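Local structure of 3-Hydroxyacyl-CoA dehydrogenase (Ralstonia eutropha H16, 4PZC) at residues L231-M234 / I235-T239; V98-L101 / K102-G106; G207-P211 / E212-E216; L157-S160 / D161-A165. The protein probably catalyses the NAD+-dependent oxidation of (S)-3-hydroxyacyl-CoA, in particular (S)-3-hydroxybutyryl-CoA, to the corresponding 3-ketoacyl-CoA. All coordinates share one frame; numbering follows the deposited sequence.

Contact 1. Residues L231-M234 / I235-T239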
ATOM      1  N   LEU A 231      -3.282  -6.985   7.797  1.00 50.87           N
ATOM      2  CA  LEU A 231      -1.838  -6.874   7.811  1.00 52.56           C
ATOM      3  C   LEU A 231      -1.340  -6.553   9.204  1.00 50.71           C
ATOM      4  O   LEU A 231      -0.330  -7.124   9.655  1.00 47.80           O
ATOM      5  CB  LEU A 231      -1.364  -5.786   6.856  1.00 56.91           C
ATOM      6  CG  LEU A 231       0.143  -5.775   6.611  1.00 58.72           C
ATOM      7  CD1 LEU A 231       0.636  -7.165   6.222  1.00 61.79           C
ATOM      8  CD2 LEU A 231       0.491  -4.758   5.530  1.00 58.96           C
ATOM      9  N   ALA A 232      -2.051  -5.645   9.878  1.00 47.80           N
ATOM     10  CA  ALA A 232      -1.656  -5.214  11.199  1.00 48.74           C
ATOM     11  C   ALA A 232      -1.738  -6.374  12.194  1.00 53.64           C
ATOM     12  O   ALA A 232      -0.890  -6.494  13.087  1.00 52.61           O
ATOM     13  CB  ALA A 232      -2.515  -4.065  11.648  1.00 50.04           C
ATOM     14  N   ASP A 233      -2.743  -7.233  12.008  1.00 54.52           N
ATOM     15  CA  ASP A 233      -2.964  -8.391  12.879  1.00 53.88           C
ATOM     16  C   ASP A 233      -1.817  -9.393  12.803  1.00 54.41           C
ATOM     17  O   ASP A 233      -1.504 -10.050  13.814  1.00 55.18           O
ATOM     18  CB  ASP A 233      -4.319  -9.073  12.578  1.00 54.05           C
ATOM     19  CG  ASP A 233      -5.499  -8.387  13.264  1.00 50.02           C
ATOM     20  OD1 ASP A 233      -5.266  -7.410  14.015  1.00 47.43           O
ATOM     21  OD2 ASP A 233      -6.657  -8.829  13.076  1.00 49.75           O
ATOM     22  N   MET A 234      -1.184  -9.481  11.624  1.00 53.12           N
ATOM     23  CA  MET A 234      -0.011 -10.345  11.408  1.00 49.42           C
ATOM     24  C   MET A 234       1.274  -9.735  11.934  1.00 45.46           C
ATOM     25  O   MET A 234       2.117 -10.415  12.467  1.00 45.95           O
ATOM     26  CB  MET A 234       0.189 -10.594   9.924  1.00 55.25           C
ATOM     27  CG  MET A 234      -0.995 -11.243   9.258  1.00 63.18           C
ATOM     28  SD  MET A 234      -0.930 -11.127   7.460  1.00 70.70           S
ATOM     29  CE  MET A 234      -2.196 -12.354   7.075  1.00 68.80           C
ATOM     30  N   ILE A 235       1.462  -8.447  11.730  1.00 44.63           N
ATOM     31  CA  ILE A 235       2.621  -7.782  12.293  1.00 43.17           C
ATOM     32  C   ILE A 235       2.591  -7.779  13.822  1.00 39.92           C
ATOM     33  O   ILE A 235       3.601  -8.010  14.447  1.00 40.45           O
ATOM     34  CB  ILE A 235       2.707  -6.342  11.747  1.00 44.35           C
ATOM     35  CG1 ILE A 235       3.297  -6.395  10.349  1.00 44.07           C
ATOM     36  CG2 ILE A 235       3.508  -5.410  12.664  1.00 41.61           C
ATOM     37  CD1 ILE A 235       2.744  -5.321   9.436  1.00 49.46           C
ATOM     38  N   GLY A 236       1.429  -7.514  14.403  1.00 40.92           N
ATOM     39  CA  GLY A 236       1.299  -7.334  15.855  1.00 43.44           C
ATOM     40  C   GLY A 236       1.034  -5.871  16.118  1.00 45.90           C
ATOM     41  O   GLY A 236       1.793  -5.000  15.662  1.00 49.80           O
ATOM     42  N   LEU A 237      -0.036  -5.581  16.842  1.00 42.65           N
ATOM     43  CA  LEU A 237      -0.445  -4.186  17.035  1.00 45.08           C
ATOM     44  C   LEU A 237       0.461  -3.457  18.011  1.00 44.27           C
ATOM     45  O   LEU A 237       0.702  -2.246  17.909  1.00 42.53           O
ATOM     46  CB  LEU A 237      -1.863  -4.116  17.569  1.00 47.69           C
ATOM     47  CG  LEU A 237      -2.914  -4.773  16.689  1.00 50.59           C
ATOM     48  CD1 LEU A 237      -4.296  -4.552  17.276  1.00 52.84           C
ATOM     49  CD2 LEU A 237      -2.818  -4.274  15.250  1.00 50.60           C
ATOM     50  N   ASP A 238       0.924  -4.205  18.997  1.00 43.43           N
ATOM     51  CA  ASP A 238       1.969  -3.728  19.886  1.00 42.44           C
ATOM     52  C   ASP A 238       3.222  -3.275  19.094  1.00 41.68           C
ATOM     53  O   ASP A 238       3.811  -2.244  19.420  1.00 42.95           O
ATOM     54  CB  ASP A 238       2.295  -4.810  20.927  1.00 39.22           C
ATOM     55  CG  ASP A 238       2.798  -6.077  20.294  1.00 37.72           C
ATOM     56  OD1 ASP A 238       2.309  -6.458  19.204  1.00 38.62           O
ATOM     57  OD2 ASP A 238       3.701  -6.694  20.876  1.00 37.71           O
ATOM     58  N   THR A 239       3.582  -4.034  18.054  1.00 41.97           N
ATOM     59  CA  THR A 239       4.668  -3.697  17.146  1.00 46.10           C
ATOM     60  C   THR A 239       4.341  -2.469  16.296  1.00 47.56           C
ATOM     61  O   THR A 239       5.171  -1.546  16.131  1.00 43.93           O
ATOM     62  CB  THR A 239       4.916  -4.842  16.150  1.00 51.19           C
ATOM     63  OG1 THR A 239       4.959  -6.086  16.851  1.00 52.39           O
ATOM     64  CG2 THR A 239       6.233  -4.619  15.357  1.00 51.21           C
TER
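The carboxylate of Asp233 meets the other segment through OD1, which has methyl CD2 of Leu237 beside it at 4.2 Å, the two side chains pointing the same way. Its polar partners come from the C-terminal end of the chain: OD1 takes Val279 N, and OD2 takes both Tyr280 N and the hydroxyl of Tyr282. Three bonds therefore fix the rotation of a buried acid. In the main chain Ile235 N bonds Leu231 O at 3.0 Å and Gly236 N bonds Ala232 O at 2.9 Å. These bonds close the last turn of helix 228-235. Gly236 then leaves it with positive phi, in a backbone conformation where a CB would press on the preceding carbonyl oxygen, and serves as N-cap of helix 237-251, making a one-residue junction between two helices of the C-terminal domain. Across the junction Leu237 CD2 packs on Ala232 CB at 3.6 Å; both side chains also touch Phe201 of helix 189-205. On another side, Leu231 CG and Ile235 CD1 meet obliquely at 3.9 Å. Past the junction Asp238 forms a salt bridge with Lys274, a predicted NAD+-binding residue.

Contact 2. Residues V98-L101 / K102-G106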
ATOM      1  N   VAL A  98      23.811  -2.492  22.305  1.00 60.03           N
ATOM      2  CA  VAL A  98      25.098  -1.782  22.455  1.00 61.73           C
ATOM      3  C   VAL A  98      26.179  -2.767  22.900  1.00 64.20           C
ATOM      4  O   VAL A  98      27.130  -3.048  22.153  1.00 60.14           O
ATOM      5  CB  VAL A  98      24.998  -0.585  23.460  1.00 62.22           C
ATOM      6  CG1 VAL A  98      26.363  -0.139  23.967  1.00 55.33           C
ATOM      7  CG2 VAL A  98      24.283   0.605  22.822  1.00 66.15           C
ATOM      8  N   LYS A  99      26.007  -3.298  24.111  1.00 65.60           N
ATOM      9  CA  LYS A  99      26.974  -4.221  24.702  1.00 64.06           C
ATOM     10  C   LYS A  99      27.526  -5.182  23.651  1.00 61.07           C
ATOM     11  O   LYS A  99      28.738  -5.256  23.444  1.00 57.76           O
ATOM     12  CB  LYS A  99      26.324  -4.999  25.842  1.00 68.06           C
ATOM     13  CG  LYS A  99      26.453  -4.332  27.202  1.00 73.91           C
ATOM     14  CD  LYS A  99      25.207  -4.557  28.066  1.00 80.21           C
ATOM     15  CE  LYS A  99      25.278  -3.814  29.404  1.00 77.03           C
ATOM     16  NZ  LYS A  99      24.070  -2.954  29.618  1.00 75.74           N
ATOM     17  N   ILE A 100      26.626  -5.887  22.971  1.00 55.28           N
ATOM     18  CA  ILE A 100      27.021  -6.808  21.910  1.00 55.62           C
ATOM     19  C   ILE A 100      27.982  -6.185  20.901  1.00 55.78           C
ATOM     20  O   ILE A 100      29.014  -6.779  20.583  1.00 62.16           O
ATOM     21  CB  ILE A 100      25.821  -7.366  21.132  1.00 55.65           C
ATOM     22  CG1 ILE A 100      24.887  -8.165  22.057  1.00 56.57           C
ATOM     23  CG2 ILE A 100      26.299  -8.251  19.984  1.00 52.30           C
ATOM     24  CD1 ILE A 100      23.475  -8.299  21.522  1.00 56.88           C
ATOM     25  N   LEU A 101      27.658  -4.997  20.407  1.00 55.11           N
ATOM     26  CA  LEU A 101      28.488  -4.355  19.386  1.00 54.29           C
ATOM     27  C   LEU A 101      29.850  -3.921  19.942  1.00 52.16           C
ATOM     28  O   LEU A 101      30.871  -4.059  19.276  1.00 48.16           O
ATOM     29  CB  LEU A 101      27.749  -3.182  18.748  1.00 55.64           C
ATOM     30  CG  LEU A 101      26.472  -3.562  17.976  1.00 57.24           C
ATOM     31  CD1 LEU A 101      25.663  -2.320  17.668  1.00 59.61           C
ATOM     32  CD2 LEU A 101      26.718  -4.329  16.684  1.00 57.73           C
ATOM     33  N   LYS A 102      29.873  -3.428  21.169  1.00 54.66           N
ATOM     34  CA  LYS A 102      31.135  -3.182  21.849  1.00 57.71           C
ATOM     35  C   LYS A 102      31.939  -4.491  21.927  1.00 60.84           C
ATOM     36  O   LYS A 102      33.101  -4.546  21.536  1.00 59.52           O
ATOM     37  CB  LYS A 102      30.870  -2.671  23.256  1.00 60.28           C
ATOM     38  CG  LYS A 102      30.270  -1.286  23.325  1.00 60.62           C
ATOM     39  CD  LYS A 102      31.370  -0.250  23.377  1.00 66.19           C
ATOM     40  CE  LYS A 102      30.812   1.116  23.715  1.00 70.99           C
ATOM     41  NZ  LYS A 102      30.126   1.138  25.039  1.00 71.49           N
ATOM     42  N   GLN A 103      31.300  -5.542  22.432  1.00 64.43           N
ATOM     43  CA  GLN A 103      31.910  -6.864  22.507  1.00 64.56           C
ATOM     44  C   GLN A 103      32.448  -7.237  21.133  1.00 59.67           C
ATOM     45  O   GLN A 103      33.645  -7.472  20.979  1.00 60.79           O
ATOM     46  CB  GLN A 103      30.886  -7.895  22.991  1.00 70.84           C
ATOM     47  CG  GLN A 103      31.430  -9.264  23.383  1.00 75.37           C
ATOM     48  CD  GLN A 103      30.319 -10.315  23.425  1.00 79.33           C
ATOM     49  OE1 GLN A 103      29.374 -10.190  24.203  1.00 71.89           O
ATOM     50  NE2 GLN A 103      30.410 -11.338  22.562  1.00 80.03           N
ATOM     51  N   ILE A 104      31.581  -7.252  20.129  1.00 53.52           N
ATOM     52  CA  ILE A 104      32.023  -7.529  18.768  1.00 53.48           C
ATOM     53  C   ILE A 104      33.200  -6.639  18.351  1.00 53.02           C
ATOM     54  O   ILE A 104      34.199  -7.134  17.823  1.00 47.91           O
ATOM     55  CB  ILE A 104      30.897  -7.309  17.750  1.00 59.75           C
ATOM     56  CG1 ILE A 104      29.759  -8.315  17.963  1.00 64.31           C
ATOM     57  CG2 ILE A 104      31.435  -7.427  16.325  1.00 60.53           C
ATOM     58  CD1 ILE A 104      28.443  -7.863  17.351  1.00 67.01           C
ATOM     59  N   ASP A 105      33.058  -5.327  18.566  1.00 54.84           N
ATOM     60  CA  ASP A 105      34.101  -4.345  18.249  1.00 54.83           C
ATOM     61  C   ASP A 105      35.408  -4.721  18.952  1.00 59.54           C
ATOM     62  O   ASP A 105      36.488  -4.598  18.379  1.00 59.87           O
ATOM     63  CB  ASP A 105      33.636  -2.951  18.674  1.00 51.89           C
ATOM     64  CG  ASP A 105      34.549  -1.839  18.194  1.00 50.01           C
ATOM     65  OD1 ASP A 105      35.080  -1.938  17.076  1.00 51.64           O
ATOM     66  OD2 ASP A 105      34.695  -0.826  18.918  1.00 43.51           O
ATOM     67  N   GLY A 106      35.283  -5.193  20.197  1.00 69.27           N
ATOM     68  CA  GLY A 106      36.390  -5.798  20.970  1.00 68.33           C
ATOM     69  C   GLY A 106      37.173  -6.913  20.281  1.00 64.61           C
ATOM     70  O   GLY A 106      38.390  -6.923  20.322  1.00 62.02           O
TER
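Ile100 and Ile104, one turn apart on helix 94-107, lie side by side and point the same way, with the branch methyl CG2 of Ile100 against CD1 of Ile104 at 3.4 Å. In Ile100 that methyl stands opposite the backbone N, while Ile104 swings CG1 opposite its carbonyl carbon (chi1 -65°), which brings CD1 back along the helix to meet it. Leu101 runs alongside as well, its CD2 4.0 Å from the same CD1, so Ile104 has a neighbour from each of two preceding positions. The three form the inner face of the helix in the Rossmann beta-alpha-beta unit 85-88, 94-107, 113-117: Ile100 and Ile104 reach Val9 and Glu88, and Leu101 and Ile104 reach Ile114. Val98 and Lys102 are also parallel; Lys102 CG lies 4.1 Å from Val98 CG1, and bends at chi2 and chi4 bring NZ back to the same distance. Asp105 turns to another partner, Ser131 N, through OD2. Four successive backbone bonds include Gln103 N to Lys99 O at 2.8 Å. Ile100, Leu101 and Ile104 thus meet through non-directional apolar contact, beside directional main-chain bonds.

Contact 3. Residues G207-P211 / E212-E216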
ATOM      1  N   GLY A 207     -15.458   5.160  12.843  1.00 39.40           N
ATOM      2  CA  GLY A 207     -16.564   4.375  12.310  1.00 40.10           C
ATOM      3  C   GLY A 207     -17.051   4.736  10.923  1.00 36.60           C
ATOM      4  O   GLY A 207     -18.232   4.788  10.698  1.00 34.52           O
ATOM      5  N   LEU A 208     -16.156   4.985   9.988  1.00 36.70           N
ATOM      6  CA  LEU A 208     -16.588   5.410   8.661  1.00 40.29           C
ATOM      7  C   LEU A 208     -16.994   4.221   7.870  1.00 40.04           C
ATOM      8  O   LEU A 208     -17.853   4.322   6.983  1.00 45.11           O
ATOM      9  CB  LEU A 208     -15.471   6.119   7.895  1.00 42.39           C
ATOM     10  CG  LEU A 208     -14.969   7.364   8.615  1.00 43.85           C
ATOM     11  CD1 LEU A 208     -13.869   7.981   7.782  1.00 49.00           C
ATOM     12  CD2 LEU A 208     -16.096   8.352   8.866  1.00 40.52           C
ATOM     13  N   ALA A 209     -16.351   3.105   8.185  1.00 36.42           N
ATOM     14  CA  ALA A 209     -16.577   1.866   7.497  1.00 37.34           C
ATOM     15  C   ALA A 209     -16.230   0.701   8.409  1.00 39.00           C
ATOM     16  O   ALA A 209     -15.625   0.868   9.483  1.00 38.52           O
ATOM     17  CB  ALA A 209     -15.733   1.817   6.243  1.00 37.94           C
ATOM     18  N   SER A 210     -16.632  -0.485   7.975  1.00 41.93           N
ATOM     19  CA  SER A 210     -16.302  -1.693   8.702  1.00 45.58           C
ATOM     20  C   SER A 210     -14.893  -2.126   8.293  1.00 47.49           C
ATOM     21  O   SER A 210     -14.417  -1.821   7.182  1.00 44.17           O
ATOM     22  CB  SER A 210     -17.320  -2.812   8.458  1.00 43.86           C
ATOM     23  OG  SER A 210     -16.997  -3.547   7.287  1.00 49.13           O
ATOM     24  N   PRO A 211     -14.225  -2.838   9.203  1.00 48.48           N
ATOM     25  CA  PRO A 211     -12.896  -3.314   8.936  1.00 48.50           C
ATOM     26  C   PRO A 211     -12.840  -4.133   7.635  1.00 50.17           C
ATOM     27  O   PRO A 211     -12.101  -3.776   6.710  1.00 49.94           O
ATOM     28  CB  PRO A 211     -12.563  -4.174  10.163  1.00 48.72           C
ATOM     29  CG  PRO A 211     -13.768  -4.224  11.020  1.00 47.69           C
ATOM     30  CD  PRO A 211     -14.726  -3.202  10.539  1.00 48.98           C
ATOM     31  N   GLU A 212     -13.633  -5.198   7.554  1.00 51.05           N
ATOM     32  CA  GLU A 212     -13.603  -6.079   6.375  1.00 50.60           C
ATOM     33  C   GLU A 212     -13.702  -5.230   5.132  1.00 47.88           C
ATOM     34  O   GLU A 212     -12.927  -5.373   4.207  1.00 42.67           O
ATOM     35  CB  GLU A 212     -14.758  -7.084   6.371  1.00 52.06           C
ATOM     36  CG  GLU A 212     -14.781  -8.059   7.545  1.00 55.03           C
ATOM     37  CD  GLU A 212     -15.327  -7.466   8.836  1.00 57.41           C
ATOM     38  OE1 GLU A 212     -15.969  -6.376   8.800  1.00 64.38           O
ATOM     39  OE2 GLU A 212     -15.095  -8.094   9.898  1.00 57.89           O
ATOM     40  N   GLU A 213     -14.657  -4.314   5.140  1.00 52.07           N
ATOM     41  CA  GLU A 213     -14.863  -3.414   4.010  1.00 54.09           C
ATOM     42  C   GLU A 213     -13.645  -2.512   3.783  1.00 53.35           C
ATOM     43  O   GLU A 213     -13.277  -2.233   2.650  1.00 54.24           O
ATOM     44  CB  GLU A 213     -16.111  -2.554   4.231  1.00 58.41           C
ATOM     45  CG  GLU A 213     -17.463  -3.246   4.009  1.00 58.87           C
ATOM     46  CD  GLU A 213     -18.624  -2.256   4.054  1.00 59.92           C
ATOM     47  OE1 GLU A 213     -18.639  -1.386   4.968  1.00 63.54           O
ATOM     48  OE2 GLU A 213     -19.501  -2.317   3.160  1.00 56.00           O
ATOM     49  N   ILE A 214     -13.032  -2.044   4.864  1.00 50.25           N
ATOM     50  CA  ILE A 214     -11.842  -1.229   4.744  1.00 46.32           C
ATOM     51  C   ILE A 214     -10.740  -2.021   4.011  1.00 51.29           C
ATOM     52  O   ILE A 214     -10.045  -1.485   3.108  1.00 47.17           O
ATOM     53  CB  ILE A 214     -11.361  -0.768   6.131  1.00 42.39           C
ATOM     54  CG1 ILE A 214     -12.284   0.303   6.715  1.00 42.64           C
ATOM     55  CG2 ILE A 214      -9.959  -0.199   6.056  1.00 41.34           C
ATOM     56  CD1 ILE A 214     -12.003   0.651   8.178  1.00 41.72           C
ATOM     57  N   ASP A 215     -10.579  -3.290   4.405  1.00 52.15           N
ATOM     58  CA  ASP A 215      -9.574  -4.167   3.791  1.00 51.67           C
ATOM     59  C   ASP A 215      -9.938  -4.452   2.327  1.00 50.07           C
ATOM     60  O   ASP A 215      -9.080  -4.426   1.438  1.00 45.14           O
ATOM     61  CB  ASP A 215      -9.415  -5.469   4.589  1.00 54.51           C
ATOM     62  CG  ASP A 215      -8.531  -5.311   5.868  1.00 57.93           C
ATOM     63  OD1 ASP A 215      -8.000  -4.214   6.178  1.00 54.27           O
ATOM     64  OD2 ASP A 215      -8.342  -6.333   6.569  1.00 59.66           O
ATOM     65  N   GLU A 216     -11.224  -4.675   2.078  1.00 48.94           N
ATOM     66  CA  GLU A 216     -11.696  -4.934   0.730  1.00 53.98           C
ATOM     67  C   GLU A 216     -11.301  -3.765  -0.158  1.00 49.39           C
ATOM     68  O   GLU A 216     -10.651  -3.942  -1.202  1.00 49.07           O
ATOM     69  CB  GLU A 216     -13.233  -5.126   0.670  1.00 61.75           C
ATOM     70  CG  GLU A 216     -13.828  -6.474   1.130  1.00 71.68           C
ATOM     71  CD  GLU A 216     -15.387  -6.535   1.087  1.00 85.55           C
ATOM     72  OE1 GLU A 216     -16.017  -6.364  -0.000  1.00 78.00           O
ATOM     73  OE2 GLU A 216     -16.004  -6.781   2.155  1.00 88.98           O
TER
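A serine N-cap starts helix 211-222: Ser210 OG accepts the N-H of Glu213 at 3.3 Å, the angle at hydrogen being 160°. The hydroxyl sits between backbone N and carbonyl carbon (chi1 86°), which turns it toward the first turn of the helix. Glu212 bends at chi2 (79°) and returns its carboxylate over the same cap, giving a weak bond from Ser210 OG to Glu212 OE1 at 3.4 Å; OE1 passes 3.8 Å from CG of the Pro211 ring, which lies alongside. Main-chain bonds continue the turn, Ile214 N to Ser210 O at 2.7 Å and Asp215 N to Pro211 O at 2.8 Å. Ala209, just before the cap, packs its CB on Ile214 CG1 at 3.8 Å, in the positions of a hydrophobic staple. Glu213 extends to the second subunit, where its OE2 binds Thr180 N, and Lys182 of that subunit reaches Gly207 O. Gly207, with positive phi, is the C-prime residue of the Schellman motif ending helix 189-205, so 207-210 links two helices. Ile214 and Pro211 rest on Leu204 of the former helix and on Leu229 of helix 228-235, and Asp215 binds Leu229 N, Ala230 N and the hydroxyl of Tyr280.

Contact 4. Residues L157-S160 / D161-A165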
ATOM      1  N   LEU A 157      25.233   8.410   9.725  1.00 48.59           N
ATOM      2  CA  LEU A 157      25.953   9.621   9.379  1.00 48.78           C
ATOM      3  C   LEU A 157      27.467   9.367   9.193  1.00 49.74           C
ATOM      4  O   LEU A 157      28.147  10.165   8.558  1.00 50.18           O
ATOM      5  CB  LEU A 157      25.709  10.628  10.510  1.00 50.14           C
ATOM      6  CG  LEU A 157      25.934  12.108  10.272  1.00 55.57           C
ATOM      7  CD1 LEU A 157      25.102  12.575   9.090  1.00 60.90           C
ATOM      8  CD2 LEU A 157      25.588  12.910  11.520  1.00 59.90           C
ATOM      9  N   GLN A 158      27.988   8.272   9.762  1.00 51.13           N
ATOM     10  CA  GLN A 158      29.430   7.969   9.756  1.00 47.00           C
ATOM     11  C   GLN A 158      29.838   6.940   8.733  1.00 49.10           C
ATOM     12  O   GLN A 158      30.974   6.945   8.278  1.00 49.57           O
ATOM     13  CB  GLN A 158      29.876   7.402  11.093  1.00 43.97           C
ATOM     14  CG  GLN A 158      29.514   8.235  12.292  1.00 42.22           C
ATOM     15  CD  GLN A 158      28.291   7.699  12.970  1.00 40.55           C
ATOM     16  OE1 GLN A 158      27.321   7.318  12.300  1.00 42.58           O
ATOM     17  NE2 GLN A 158      28.318   7.658  14.301  1.00 35.78           N
ATOM     18  N   THR A 159      28.941   6.016   8.414  1.00 52.10           N
ATOM     19  CA  THR A 159      29.262   4.942   7.493  1.00 53.12           C
ATOM     20  C   THR A 159      30.057   5.520   6.334  1.00 54.06           C
ATOM     21  O   THR A 159      29.698   6.560   5.839  1.00 53.59           O
ATOM     22  CB  THR A 159      27.973   4.293   6.982  1.00 52.07           C
ATOM     23  OG1 THR A 159      27.198   3.868   8.100  1.00 53.25           O
ATOM     24  CG2 THR A 159      28.264   3.093   6.093  1.00 54.68           C
ATOM     25  N   SER A 160      31.143   4.861   5.926  1.00 59.01           N
ATOM     26  CA  SER A 160      31.978   5.330   4.806  1.00 57.22           C
ATOM     27  C   SER A 160      31.388   4.893   3.506  1.00 58.30           C
ATOM     28  O   SER A 160      30.619   3.927   3.461  1.00 63.47           O
ATOM     29  CB  SER A 160      33.392   4.747   4.886  1.00 58.95           C
ATOM     30  OG  SER A 160      33.396   3.331   4.776  1.00 58.36           O
ATOM     31  N   ASP A 161      31.794   5.554   2.432  1.00 60.35           N
ATOM     32  CA  ASP A 161      31.399   5.102   1.091  1.00 63.49           C
ATOM     33  C   ASP A 161      31.859   3.665   0.835  1.00 61.42           C
ATOM     34  O   ASP A 161      31.141   2.845   0.240  1.00 52.54           O
ATOM     35  CB  ASP A 161      31.971   6.032   0.026  1.00 62.95           C
ATOM     36  CG  ASP A 161      31.319   7.386   0.042  1.00 62.41           C
ATOM     37  OD1 ASP A 161      30.095   7.433   0.245  1.00 61.84           O
ATOM     38  OD2 ASP A 161      32.025   8.399  -0.143  1.00 63.31           O
ATOM     39  N   THR A 162      33.063   3.381   1.308  1.00 62.18           N
ATOM     40  CA  THR A 162      33.672   2.080   1.136  1.00 65.51           C
ATOM     41  C   THR A 162      32.890   0.968   1.847  1.00 62.67           C
ATOM     42  O   THR A 162      32.667  -0.105   1.250  1.00 54.56           O
ATOM     43  CB  THR A 162      35.118   2.090   1.671  1.00 70.43           C
ATOM     44  OG1 THR A 162      35.737   3.364   1.405  1.00 69.99           O
ATOM     45  CG2 THR A 162      35.919   0.944   1.057  1.00 67.20           C
ATOM     46  N   THR A 163      32.507   1.230   3.107  1.00 57.11           N
ATOM     47  CA  THR A 163      31.747   0.282   3.921  1.00 59.34           C
ATOM     48  C   THR A 163      30.449   0.032   3.227  1.00 62.22           C
ATOM     49  O   THR A 163      29.931  -1.088   3.215  1.00 62.72           O
ATOM     50  CB  THR A 163      31.361   0.831   5.311  1.00 60.80           C
ATOM     51  OG1 THR A 163      32.527   1.128   6.086  1.00 61.91           O
ATOM     52  CG2 THR A 163      30.537  -0.190   6.068  1.00 60.15           C
ATOM     53  N   HIS A 164      29.909   1.103   2.668  1.00 66.53           N
ATOM     54  CA  HIS A 164      28.640   1.015   1.983  1.00 71.72           C
ATOM     55  C   HIS A 164      28.712   0.072   0.782  1.00 71.27           C
ATOM     56  O   HIS A 164      27.914  -0.862   0.696  1.00 82.58           O
ATOM     57  CB  HIS A 164      28.150   2.400   1.584  1.00 71.94           C
ATOM     58  CG  HIS A 164      27.143   2.381   0.491  1.00 74.07           C
ATOM     59  ND1 HIS A 164      25.931   1.743   0.617  1.00 71.04           N
ATOM     60  CD2 HIS A 164      27.169   2.917  -0.751  1.00 75.74           C
ATOM     61  CE1 HIS A 164      25.252   1.885  -0.508  1.00 75.70           C
ATOM     62  NE2 HIS A 164      25.981   2.591  -1.354  1.00 75.57           N
ATOM     63  N   ALA A 165      29.670   0.284  -0.119  1.00 64.87           N
ATOM     64  CA  ALA A 165      29.727  -0.506  -1.366  1.00 64.08           C
ATOM     65  C   ALA A 165      29.986  -1.993  -1.103  1.00 61.11           C
ATOM     66  O   ALA A 165      29.404  -2.882  -1.749  1.00 53.32           O
ATOM     67  CB  ALA A 165      30.765   0.058  -2.317  1.00 59.49           C
TER
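Thr159 lays its methyl CG2 against the side chain of Thr163, 3.9 Å from CB and 4.0 Å from CG2, the two threonines crossing at about a right angle. Placing CG2 opposite the backbone N (chi1 -55° for OG1) sends the methyl to this contact and leaves the hydroxyl to another. Ser160, the next residue, holds the N-cap position of helix 161-173. Its carbonyl oxygen receives His164 N at 3.0 Å, and this is the first backbone bond of the helix; Ala165 N follows on Asp161 O, also at 3.0 Å. Both hydroxyls bond to main-chain oxygens elsewhere, Thr159 OG1 to Phe136 O and Ser160 OG, which faces the opening turn, to Asp134 O; a further bond from Ser160 OG to Thr163 OG1 is doubtful, because the position of the threonine oxygen is less sure. The carboxylate of Asp161 is directed to Arg155, in a salt bridge through OD1 that ties the first residue of the helix to the end of the preceding strand. An acid at this place would probably also interact favourably with the helix dipole. The turn thus leads from strand 150-155 into helix 161-173, which joins that strand to its parallel neighbour 177-182 at the edge of the NAD-binding domain's sheet, and the side chains of Thr159 and Thr163 both touch Ile137 of strand 136-141.

In the fold
Contacts 2 and 4 belong to the NAD-binding domain, with centres about 19 Å apart, whereas contacts 1 and 3 lie in the helical C-terminal domain, their centres about 17 Å apart. Contact 2 is mid-helix and relies on branched apolar side chains facing the sheet; the other three mark helix boundaries. Contacts 3 and 4 have a serine at the N-cap position, with a capping bond established only in contact 3; of the nearby acids, Glu213 reaches the second subunit and Asp161 pairs within its own chain. Contact 1 joins two helices through glycine, with a buried carboxylate and apolar packing. All four mix buried and more exposed residues; contact 3 lies farthest from the chain's centre, at the subunit interface.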